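Local coordinates for Lmo2470 protein (Listeria monocytogenes EGD-e, PDB 5HL3) that is an internalin of the leucine-rich-repeat family that binds calcium, interacts with host afadin and helps the bacterium cross basement membranes, at residues G108-N113 / E155-S160; D161-F166 / T183-F188; I173-S178 / T195-N200. All coordinates share one frame; numbering follows the deposited sequence. Where two conformers were deposited one is given.

Overall arrangement
All three contacts lie in the leucine-rich-repeat part of the chain, on or beside its long parallel sheet. Interaction 1 comes first along the chain and joins the loops after strands 100-103 and 150-152. Interactions 2 and 3 follow with alternating segments, because interaction 3 lies one strand further along: 161-166 and 183-188 follow strands 150-152 and 174-176, whereas interaction 3 pairs 174-176 with 196-198. Centres are about 17 Å apart between interactions 1 and 2 and between 1 and 3, and about 13 Å between 2 and 3. Leu-157 and Glu-162 share one calcium ion. Leucines of interaction 3 pack on Leu-163, Ile-185 and Phe-188, so sheet and opposing loops enclose one hydrophobic core.

Interaction 1 of 3, residues G108-N113 / E155-S160; sequences GRLTRN and EMLITS. With CA (calcium ion), chain B; CA (calcium ion), chain E.
No direct hydrogen bond joins 108-113 to 155-160; a calcium-bound water does the polar work between Leu-110 and Glu-155. That water accepts from Leu-110 N at 2.9 Å and donates to Glu-155 OE1 at 2.8 Å. A second calcium-bound water also donates to Glu-155 OE1, which therefore acts as a second-shell ligand. The carboxylate gets there because its chain runs straight out from a CG set opposite the backbone N (chi1 -162°). The ion itself is held by Gly-108 O at 2.2 Å, by four waters, and by Asp-105 and Pro-106. Both segments are loops that follow strands of the leucine-rich-repeat sheet, 100-103 and 150-152, which are not neighbours in it, 127-129 lying between them. Leu-110 supplies the direct packing, and its two methyls divide the work: CD1 rests on Leu-157 CG at 3.8 Å, the two side chains crossing at a slant, while CD2 lies against the carbonyl of Glu-155, 3.4 Å from Glu-155 O. Leu-157 turns its carbonyl O to a different calcium, bound at 2.4 Å and shared with Glu-162.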
loop_
_atom_site.group_PDB
_atom_site.type_symbol
_atom_site.label_atom_id
_atom_site.label_comp_id
_atom_site.label_asym_id
_atom_site.label_seq_id
_atom_site.Cartn_x
_atom_site.Cartn_y
_atom_site.Cartn_z
ATOM N N GLY A 108 12.726 8.100 10.134
ATOM C CA GLY A 108 11.869 9.231 9.896
ATOM C C GLY A 108 10.868 8.924 8.792
ATOM O O GLY A 108 10.751 7.776 8.291
ATOM N N ARG A 109 10.143 9.970 8.427
ATOM C CA ARG A 109 9.075 9.866 7.462
ATOM C C ARG A 109 9.408 10.630 6.202
ATOM O O ARG A 109 9.578 11.838 6.255
ATOM C CB ARG A 109 7.836 10.496 8.117
ATOM C CG ARG A 109 6.537 10.180 7.460
ATOM C CD ARG A 109 5.440 10.170 8.503
ATOM N NE ARG A 109 4.943 11.501 8.761
ATOM C CZ ARG A 109 5.288 12.306 9.777
ATOM N NH1 ARG A 109 6.190 11.967 10.705
ATOM N NH2 ARG A 109 4.702 13.479 9.862
ATOM N N LEU A 110 9.522 9.924 5.065
ATOM C CA LEU A 110 9.710 10.596 3.779
ATOM C C LEU A 110 10.871 11.569 3.745
ATOM O O LEU A 110 10.802 12.632 3.135
ATOM C CB LEU A 110 8.378 11.297 3.360
ATOM C CG LEU A 110 7.204 10.342 3.095
ATOM C CD1 LEU A 110 5.818 10.979 3.239
ATOM C CD2 LEU A 110 7.361 9.669 1.723
ATOM N N THR A 111 11.991 11.197 4.388
ATOM C CA THR A 111 13.125 12.107 4.495
ATOM C C THR A 111 13.985 12.158 3.237
ATOM O O THR A 111 14.854 13.033 3.123
ATOM C CB THR A 111 14.044 11.688 5.642
ATOM O OG1 THR A 111 14.469 10.350 5.403
ATOM C CG2 THR A 111 13.308 11.786 6.996
ATOM N N ARG A 112 13.839 11.179 2.346
ATOM C CA ARG A 112 14.640 11.109 1.117
ATOM C C ARG A 112 13.735 11.022 -0.106
ATOM O O ARG A 112 12.641 10.526 -0.026
ATOM C CB ARG A 112 15.573 9.892 1.151
ATOM C CG ARG A 112 16.642 9.898 2.226
ATOM C CD ARG A 112 17.809 10.813 1.872
ATOM N NE ARG A 112 18.807 10.818 2.937
ATOM C CZ ARG A 112 18.811 11.623 3.977
ATOM N NH1 ARG A 112 17.908 12.589 4.074
ATOM N NH2 ARG A 112 19.762 11.505 4.916
ATOM N N ASN A 113 14.222 11.552 -1.225
ATOM C CA ASN A 113 13.539 11.565 -2.508
ATOM C C ASN A 113 14.255 10.641 -3.482
ATOM O O ASN A 113 15.503 10.638 -3.531
ATOM C CB ASN A 113 13.616 12.964 -3.127
ATOM C CG ASN A 113 12.980 14.049 -2.290
ATOM O OD1 ASN A 113 11.932 13.884 -1.690
ATOM N ND2 ASN A 113 13.556 15.230 -2.379
ATOM N N GLU A 155 4.429 4.062 0.776
ATOM C CA GLU A 155 4.846 5.323 1.446
ATOM C C GLU A 155 5.831 6.106 0.598
ATOM O O GLU A 155 6.976 6.365 0.999
ATOM C CB GLU A 155 5.406 5.083 2.855
ATOM C CG GLU A 155 5.398 6.377 3.656
ATOM C CD GLU A 155 5.926 6.244 5.036
ATOM O OE1 GLU A 155 7.047 5.743 5.221
ATOM O OE2 GLU A 155 5.237 6.709 5.967
HETATM N N MSE A 156 5.347 6.556 -0.551
HETATM C CA MSE A 156 6.161 7.326 -1.485
HETATM C C MSE A 156 5.464 8.546 -2.022
HETATM O O MSE A 156 5.954 9.160 -2.958
HETATM C CB MSE A 156 6.596 6.453 -2.688
HETATM C CG MSE A 156 7.401 5.211 -2.265
HETATM SE SE MSE A 156 8.187 4.293 -3.801
HETATM C CE MSE A 156 9.665 5.521 -4.099
ATOM N N LEU A 157 4.341 8.940 -1.401
ATOM C CA LEU A 157 3.501 10.054 -1.888
ATOM C C LEU A 157 3.083 9.899 -3.367
ATOM O O LEU A 157 3.114 10.862 -4.145
ATOM C CB LEU A 157 4.150 11.391 -1.581
ATOM C CG LEU A 157 4.202 11.706 -0.077
ATOM C CD1 LEU A 157 5.054 12.935 0.114
ATOM C CD2 LEU A 157 2.837 11.917 0.516
ATOM N N ILE A 158 2.675 8.682 -3.730
ATOM C CA ILE A 158 2.232 8.422 -5.079
ATOM C C ILE A 158 0.750 8.787 -5.208
ATOM O O ILE A 158 -0.070 8.351 -4.402
ATOM C CB ILE A 158 2.462 6.953 -5.449
ATOM C CG1 ILE A 158 3.973 6.696 -5.476
ATOM C CG2 ILE A 158 1.858 6.641 -6.831
ATOM C CD1 ILE A 158 4.372 5.241 -5.519
ATOM N N THR A 159 0.436 9.601 -6.219
ATOM C CA THR A 159 -0.950 9.960 -6.575
ATOM C C THR A 159 -1.343 9.197 -7.840
ATOM O O THR A 159 -0.487 8.640 -8.554
ATOM C CB THR A 159 -1.142 11.483 -6.709
ATOM O OG1 THR A 159 -0.074 12.026 -7.498
ATOM C CG2 THR A 159 -1.123 12.125 -5.317
ATOM N N SER A 160 -2.636 9.167 -8.146
ATOM C CA SER A 160 -3.128 8.338 -9.254
ATOM C C SER A 160 -2.614 8.766 -10.641
ATOM O O SER A 160 -2.456 7.928 -11.530
ATOM C CB SER A 160 -4.651 8.247 -9.205
ATOM O OG SER A 160 -5.050 7.622 -8.000
HETATM CA CA CA B . 11.046 6.071 6.873
HETATM CA CA CA E . 4.018 12.161 -5.965
HETATM O O HOH W 1 9.545 7.018 5.155
HETATM O O HOH W 2 12.300 8.134 5.758
HETATM O O HOH W 3 8.718 5.537 7.434
HETATM O O HOH W 4 1.904 13.264 -5.818
HETATM O O HOH W 5 11.100 4.617 8.890
HETATM O O HOH W 6 4.796 14.273 -5.491
#

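Interaction 2 of 3, residues D161-F166 / T183-F188; sequences DELPNF and TTIPDF. With CA (calcium ion), chain E.
Asn-165 ND2 donates to Asp-187 O across the two loops, 3.2 Å long and nearly straight at 165°. The acceptor lies close to the amide plane of Asn-165, but the donor stands above the carbonyl plane of Asp-187, 74° out of it. The other end of the amide, OD1, accepts from the backbone N of Gln-189 and sits 3.3 Å from Phe-188 CA, so both amide atoms engage the neighbouring turn. With CG placed opposite the backbone N (chi1 -164°), the amide slides along Pro-186, ND2 lying 3.8 Å from Pro-186 CB. Asn-165 and Asp-187 each centre an inverse gamma turn, and the loops run nearly parallel, as expected of equivalent positions in successive leucine-rich repeats. Beneath the polar bridge, Leu-163 CD2 rests against both Ile-185 CD1 and Pro-186 CD, 3.7 Å from each. Phe-166 and Phe-188 lie side by side and point the same way, touching through CD2 and CE1 at 4.0 Å, while Pro-164 O meets the edge of the Phe-188 ring and a face of its neighbour Phe-166. At the far end Glu-162 chelates calcium through both carboxylate oxygens, with Leu-157 O and four waters completing the shell. With ND2 given to Asp-187 O and OD1 to Gln-189 N, the Asn-165 amide has both ends paired, which fixes its flip.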
loop_
_atom_site.group_PDB
_atom_site.type_symbol
_atom_site.label_atom_id
_atom_site.label_comp_id
_atom_site.label_asym_id
_atom_site.label_seq_id
_atom_site.Cartn_x
_atom_site.Cartn_y
_atom_site.Cartn_z
ATOM N N ASP A 161 -2.278 10.042 -10.795
ATOM C CA ASP A 161 -1.709 10.524 -12.051
ATOM C C ASP A 161 -0.271 10.008 -12.294
ATOM O O ASP A 161 0.265 10.158 -13.380
ATOM C CB ASP A 161 -1.716 12.065 -12.089
ATOM C CG ASP A 161 -0.870 12.681 -10.963
ATOM O OD1 ASP A 161 -1.106 12.331 -9.814
ATOM O OD2 ASP A 161 0.055 13.497 -11.199
ATOM N N GLU A 162 0.328 9.397 -11.273
ATOM C CA GLU A 162 1.717 8.912 -11.326
ATOM C C GLU A 162 1.813 7.406 -11.508
ATOM O O GLU A 162 2.922 6.861 -11.570
ATOM C CB GLU A 162 2.429 9.328 -10.013
ATOM C CG GLU A 162 2.599 10.841 -9.871
ATOM C CD GLU A 162 3.001 11.340 -8.489
ATOM O OE1 GLU A 162 2.998 10.538 -7.528
ATOM O OE2 GLU A 162 3.276 12.569 -8.389
ATOM N N LEU A 163 0.668 6.728 -11.634
ATOM C CA LEU A 163 0.592 5.258 -11.691
ATOM C C LEU A 163 -0.017 4.785 -13.011
ATOM O O LEU A 163 -1.239 4.927 -13.227
ATOM C CB LEU A 163 -0.257 4.749 -10.518
ATOM C CG LEU A 163 -0.557 3.249 -10.477
ATOM C CD1 LEU A 163 0.678 2.432 -10.393
ATOM C CD2 LEU A 163 -1.486 2.962 -9.325
ATOM N N PRO A 164 0.800 4.259 -13.917
ATOM C CA PRO A 164 0.249 3.820 -15.206
ATOM C C PRO A 164 -0.446 2.470 -15.161
ATOM O O PRO A 164 -0.300 1.719 -14.222
ATOM C CB PRO A 164 1.477 3.748 -16.107
ATOM C CG PRO A 164 2.595 3.517 -15.215
ATOM C CD PRO A 164 2.248 4.076 -13.848
ATOM N N ASN A 165 -1.225 2.182 -16.199
ATOM C CA ASN A 165 -1.863 0.897 -16.366
ATOM C C ASN A 165 -0.846 0.036 -17.106
ATOM O O ASN A 165 -0.869 -0.116 -18.323
ATOM C CB ASN A 165 -3.178 1.092 -17.133
ATOM C CG ASN A 165 -4.089 -0.099 -17.012
ATOM O OD1 ASN A 165 -3.644 -1.226 -16.917
ATOM N ND2 ASN A 165 -5.379 0.149 -16.994
ATOM N N PHE A 166 0.068 -0.534 -16.321
ATOM C CA PHE A 166 1.308 -1.155 -16.867
ATOM C C PHE A 166 1.110 -2.065 -18.066
ATOM O O PHE A 166 0.421 -3.070 -17.974
ATOM C CB PHE A 166 2.033 -1.958 -15.792
ATOM C CG PHE A 166 2.409 -1.169 -14.575
ATOM C CD1 PHE A 166 3.481 -0.289 -14.606
ATOM C CD2 PHE A 166 1.722 -1.343 -13.380
ATOM C CE1 PHE A 166 3.856 0.429 -13.477
ATOM C CE2 PHE A 166 2.111 -0.621 -12.240
ATOM C CZ PHE A 166 3.172 0.261 -12.297
ATOM N N THR A 183 -6.289 8.075 -5.264
ATOM C CA THR A 183 -7.736 8.338 -5.233
ATOM C C THR A 183 -8.487 7.373 -6.145
ATOM O O THR A 183 -9.666 7.077 -5.901
ATOM C CB THR A 183 -8.068 9.791 -5.627
ATOM O OG1 THR A 183 -7.377 10.119 -6.839
ATOM C CG2 THR A 183 -7.641 10.743 -4.528
ATOM N N THR A 184 -7.817 6.896 -7.189
ATOM C CA THR A 184 -8.312 5.847 -8.069
ATOM C C THR A 184 -7.191 4.834 -8.287
ATOM O O THR A 184 -5.992 5.140 -8.118
ATOM C CB THR A 184 -8.775 6.368 -9.450
ATOM O OG1 THR A 184 -7.719 7.054 -10.117
ATOM C CG2 THR A 184 -9.982 7.329 -9.299
ATOM N N ILE A 185 -7.574 3.633 -8.693
ATOM C CA ILE A 185 -6.622 2.583 -9.082
ATOM C C ILE A 185 -6.989 2.143 -10.510
ATOM O O ILE A 185 -8.179 2.040 -10.842
ATOM C CB ILE A 185 -6.685 1.414 -8.055
ATOM C CG1 ILE A 185 -5.574 0.408 -8.295
ATOM C CG2 ILE A 185 -8.010 0.720 -8.012
ATOM C CD1 ILE A 185 -4.196 0.845 -7.863
ATOM N N PRO A 186 -5.999 1.909 -11.379
ATOM C CA PRO A 186 -6.354 1.481 -12.729
ATOM C C PRO A 186 -7.099 0.150 -12.792
ATOM O O PRO A 186 -6.887 -0.721 -11.942
ATOM C CB PRO A 186 -4.979 1.311 -13.400
ATOM C CG PRO A 186 -4.108 2.287 -12.683
ATOM C CD PRO A 186 -4.557 2.196 -11.264
ATOM N N ASP A 187 -7.937 -0.002 -13.822
ATOM C CA ASP A 187 -8.539 -1.305 -14.121
ATOM C C ASP A 187 -7.447 -2.064 -14.905
ATOM O O ASP A 187 -7.439 -2.110 -16.142
ATOM C CB ASP A 187 -9.816 -1.119 -14.933
ATOM C CG ASP A 187 -10.639 -2.385 -15.026
ATOM O OD1 ASP A 187 -10.162 -3.428 -14.550
ATOM O OD2 ASP A 187 -11.758 -2.305 -15.573
ATOM N N PHE A 188 -6.498 -2.619 -14.149
ATOM C CA PHE A 188 -5.258 -3.130 -14.763
ATOM C C PHE A 188 -5.536 -4.107 -15.895
ATOM O O PHE A 188 -6.197 -5.099 -15.714
ATOM C CB PHE A 188 -4.380 -3.793 -13.714
ATOM C CG PHE A 188 -3.733 -2.834 -12.758
ATOM C CD1 PHE A 188 -2.726 -1.987 -13.165
ATOM C CD2 PHE A 188 -4.117 -2.798 -11.429
ATOM C CE1 PHE A 188 -2.144 -1.109 -12.279
ATOM C CE2 PHE A 188 -3.516 -1.929 -10.530
ATOM C CZ PHE A 188 -2.533 -1.077 -10.960
HETATM CA CA CA E . 4.018 12.161 -5.965
HETATM O O HOH W 4 1.904 13.264 -5.818
HETATM O O HOH W 6 4.796 14.273 -5.491
HETATM O O HOH W 7 5.948 12.241 -7.431
HETATM O O HOH W 8 5.797 11.368 -4.669
#

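Interaction 3 of 3, residues I173-S178 / T195-N200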
loop_
_atom_site.group_PDB
_atom_site.type_symbol
_atom_site.label_atom_id
_atom_site.label_comp_id
_atom_site.label_asym_id
_atom_site.label_seq_id
_atom_site.Cartn_x
_atom_site.Cartn_y
_atom_site.Cartn_z
ATOM N N ILE A 173 3.592 -10.286 -10.038
ATOM C CA ILE A 173 2.843 -11.089 -9.050
ATOM C C ILE A 173 2.447 -10.247 -7.819
ATOM O O ILE A 173 1.376 -10.486 -7.244
ATOM C CB ILE A 173 3.701 -12.304 -8.597
ATOM C CG1 ILE A 173 3.947 -13.251 -9.763
ATOM C CG2 ILE A 173 3.049 -13.051 -7.432
ATOM C CD1 ILE A 173 5.038 -14.241 -9.464
ATOM N N THR A 174 3.316 -9.317 -7.393
ATOM C CA THR A 174 3.114 -8.541 -6.174
ATOM C C THR A 174 3.254 -7.074 -6.451
ATOM O O THR A 174 4.261 -6.649 -7.023
ATOM C CB THR A 174 4.115 -8.948 -5.050
ATOM O OG1 THR A 174 3.871 -10.316 -4.698
ATOM C CG2 THR A 174 3.961 -8.065 -3.811
ATOM N N LEU A 175 2.270 -6.290 -6.026
ATOM C CA LEU A 175 2.308 -4.837 -6.164
ATOM C C LEU A 175 1.878 -4.250 -4.826
ATOM O O LEU A 175 0.711 -4.399 -4.413
ATOM C CB LEU A 175 1.373 -4.385 -7.288
ATOM C CG LEU A 175 1.268 -2.911 -7.591
ATOM C CD1 LEU A 175 2.638 -2.304 -7.856
ATOM C CD2 LEU A 175 0.334 -2.671 -8.781
ATOM N N ASP A 176 2.806 -3.600 -4.128
ATOM C CA ASP A 176 2.546 -2.945 -2.843
ATOM C C ASP A 176 2.578 -1.445 -3.053
ATOM O O ASP A 176 3.646 -0.870 -3.264
ATOM C CB ASP A 176 3.550 -3.377 -1.773
ATOM C CG ASP A 176 3.335 -2.698 -0.421
ATOM O OD1 ASP A 176 2.355 -1.943 -0.239
ATOM O OD2 ASP A 176 4.194 -2.928 0.475
ATOM N N LEU A 177 1.403 -0.815 -3.007
ATOM C CA LEU A 177 1.225 0.637 -3.163
ATOM C C LEU A 177 0.575 1.208 -1.888
ATOM O O LEU A 177 -0.100 2.268 -1.949
ATOM C CB LEU A 177 0.389 0.951 -4.400
ATOM C CG LEU A 177 1.129 0.743 -5.723
ATOM C CD1 LEU A 177 0.139 0.612 -6.867
ATOM C CD2 LEU A 177 2.136 1.858 -5.943
ATOM N N SER A 178 0.787 0.531 -0.756
ATOM C CA SER A 178 0.169 0.978 0.488
ATOM C C SER A 178 0.739 2.332 0.911
ATOM O O SER A 178 1.828 2.700 0.537
ATOM C CB SER A 178 0.353 -0.045 1.591
ATOM O OG SER A 178 1.733 -0.306 1.822
ATOM N N THR A 195 -1.130 -11.564 -7.985
ATOM C CA THR A 195 -1.756 -12.327 -6.886
ATOM C C THR A 195 -1.954 -11.511 -5.622
ATOM O O THR A 195 -2.887 -11.789 -4.876
ATOM C CB THR A 195 -0.986 -13.625 -6.530
ATOM O OG1 THR A 195 0.178 -13.329 -5.758
ATOM C CG2 THR A 195 -0.631 -14.368 -7.774
ATOM N N PHE A 196 -1.111 -10.500 -5.390
ATOM C CA PHE A 196 -1.160 -9.686 -4.155
ATOM C C PHE A 196 -1.174 -8.213 -4.520
ATOM O O PHE A 196 -0.261 -7.730 -5.190
ATOM C CB PHE A 196 0.092 -10.017 -3.307
ATOM C CG PHE A 196 0.251 -11.503 -3.015
ATOM C CD1 PHE A 196 -0.509 -12.147 -2.036
ATOM C CD2 PHE A 196 1.161 -12.256 -3.723
ATOM C CE1 PHE A 196 -0.342 -13.488 -1.796
ATOM C CE2 PHE A 196 1.343 -13.598 -3.473
ATOM C CZ PHE A 196 0.573 -14.218 -2.518
ATOM N N LEU A 197 -2.222 -7.508 -4.116
ATOM C CA LEU A 197 -2.374 -6.075 -4.381
ATOM C C LEU A 197 -2.667 -5.381 -3.056
ATOM O O LEU A 197 -3.763 -5.548 -2.481
ATOM C CB LEU A 197 -3.474 -5.829 -5.395
ATOM C CG LEU A 197 -3.764 -4.383 -5.823
ATOM C CD1 LEU A 197 -2.483 -3.687 -6.258
ATOM C CD2 LEU A 197 -4.805 -4.342 -6.910
ATOM N N ASP A 198 -1.672 -4.665 -2.537
ATOM C CA ASP A 198 -1.804 -3.960 -1.237
ATOM C C ASP A 198 -2.029 -2.481 -1.485
ATOM O O ASP A 198 -1.141 -1.778 -1.960
ATOM C CB ASP A 198 -0.576 -4.196 -0.346
ATOM C CG ASP A 198 -0.827 -3.820 1.107
ATOM O OD1 ASP A 198 -1.833 -3.129 1.375
ATOM O OD2 ASP A 198 -0.014 -4.199 1.997
ATOM N N LEU A 199 -3.218 -2.019 -1.135
ATOM C CA LEU A 199 -3.639 -0.602 -1.318
ATOM C C LEU A 199 -4.066 0.007 0.005
ATOM O O LEU A 199 -4.742 1.032 0.013
ATOM C CB LEU A 199 -4.742 -0.532 -2.345
ATOM C CG LEU A 199 -4.372 -1.022 -3.740
ATOM C CD1 LEU A 199 -5.574 -1.096 -4.640
ATOM C CD2 LEU A 199 -3.325 -0.128 -4.341
ATOM N N ASN A 200 -3.664 -0.588 1.122
ATOM C CA ASN A 200 -4.080 -0.048 2.411
ATOM C C ASN A 200 -3.570 1.369 2.615
ATOM O O ASN A 200 -2.511 1.724 2.118
ATOM C CB ASN A 200 -3.734 -0.992 3.561
ATOM C CG ASN A 200 -2.327 -0.835 4.111
ATOM O OD1 ASN A 200 -2.070 0.053 4.947
ATOM N ND2 ASN A 200 -1.474 -1.769 3.777
HETATM O O HOH W 9 1.622 -1.350 4.384
#
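Ile-173 O takes two backbone donors at the entrance to a parallel strand pair, Thr-195 N at 2.8 Å and Phe-196 N at 3.1 Å. Strands 174-176 and 196-198 are successive rungs of the leucine-rich-repeat sheet, their axes 5.0 Å apart and 4° from parallel. From there donors and acceptors alternate between the strands: Leu-175 N gives to Phe-196 O, Leu-175 O receives Asp-198 N at 3.0 Å, and Leu-177 N gives to Asp-198 O. The other edge of 174-176 is paired with strand 150-152 and its flanks, through Lys-149, Leu-151 and Met-153.

Leu-175 and Leu-197 share the face turned to the repeat core and lie side by side, CD2 of the first 3.9 Å from CD1 of the second; Leu-177 CB meets Leu-199 CD2 just beyond the strands. On the other face Thr-174 OG1 approaches Phe-196 CD2. Both aspartates there place CG opposite the backbone N (chi1 179° for Asp-176), which lays their carboxylates alongside each other, planes 11° apart. Asp-176 OD1 and Asp-198 OD2 come within 4.0 Å, a proximity probably eased by the donors on each OD1. Each aspartate closes an Asx turn: Asp-176 OD1 accepts from Ser-178 N and from Ser-178 OG, the hydroxyl coming in on the syn lone pair, while Asp-198 OD1 accepts from Asn-200 N and ND2, both from the same face of its plane. Ser-178 OG also bonds Ser-154 OG. Asn-202 ND2 bonds to the carbonyls of both Leu-177 and Leu-199, and Leu-177 O accepts from Asn-180 ND2 as well. One water bridges the two turns, donating to Ser-178 OG at 2.8 Å and accepting from Asn-200 ND2 at 3.2 Å.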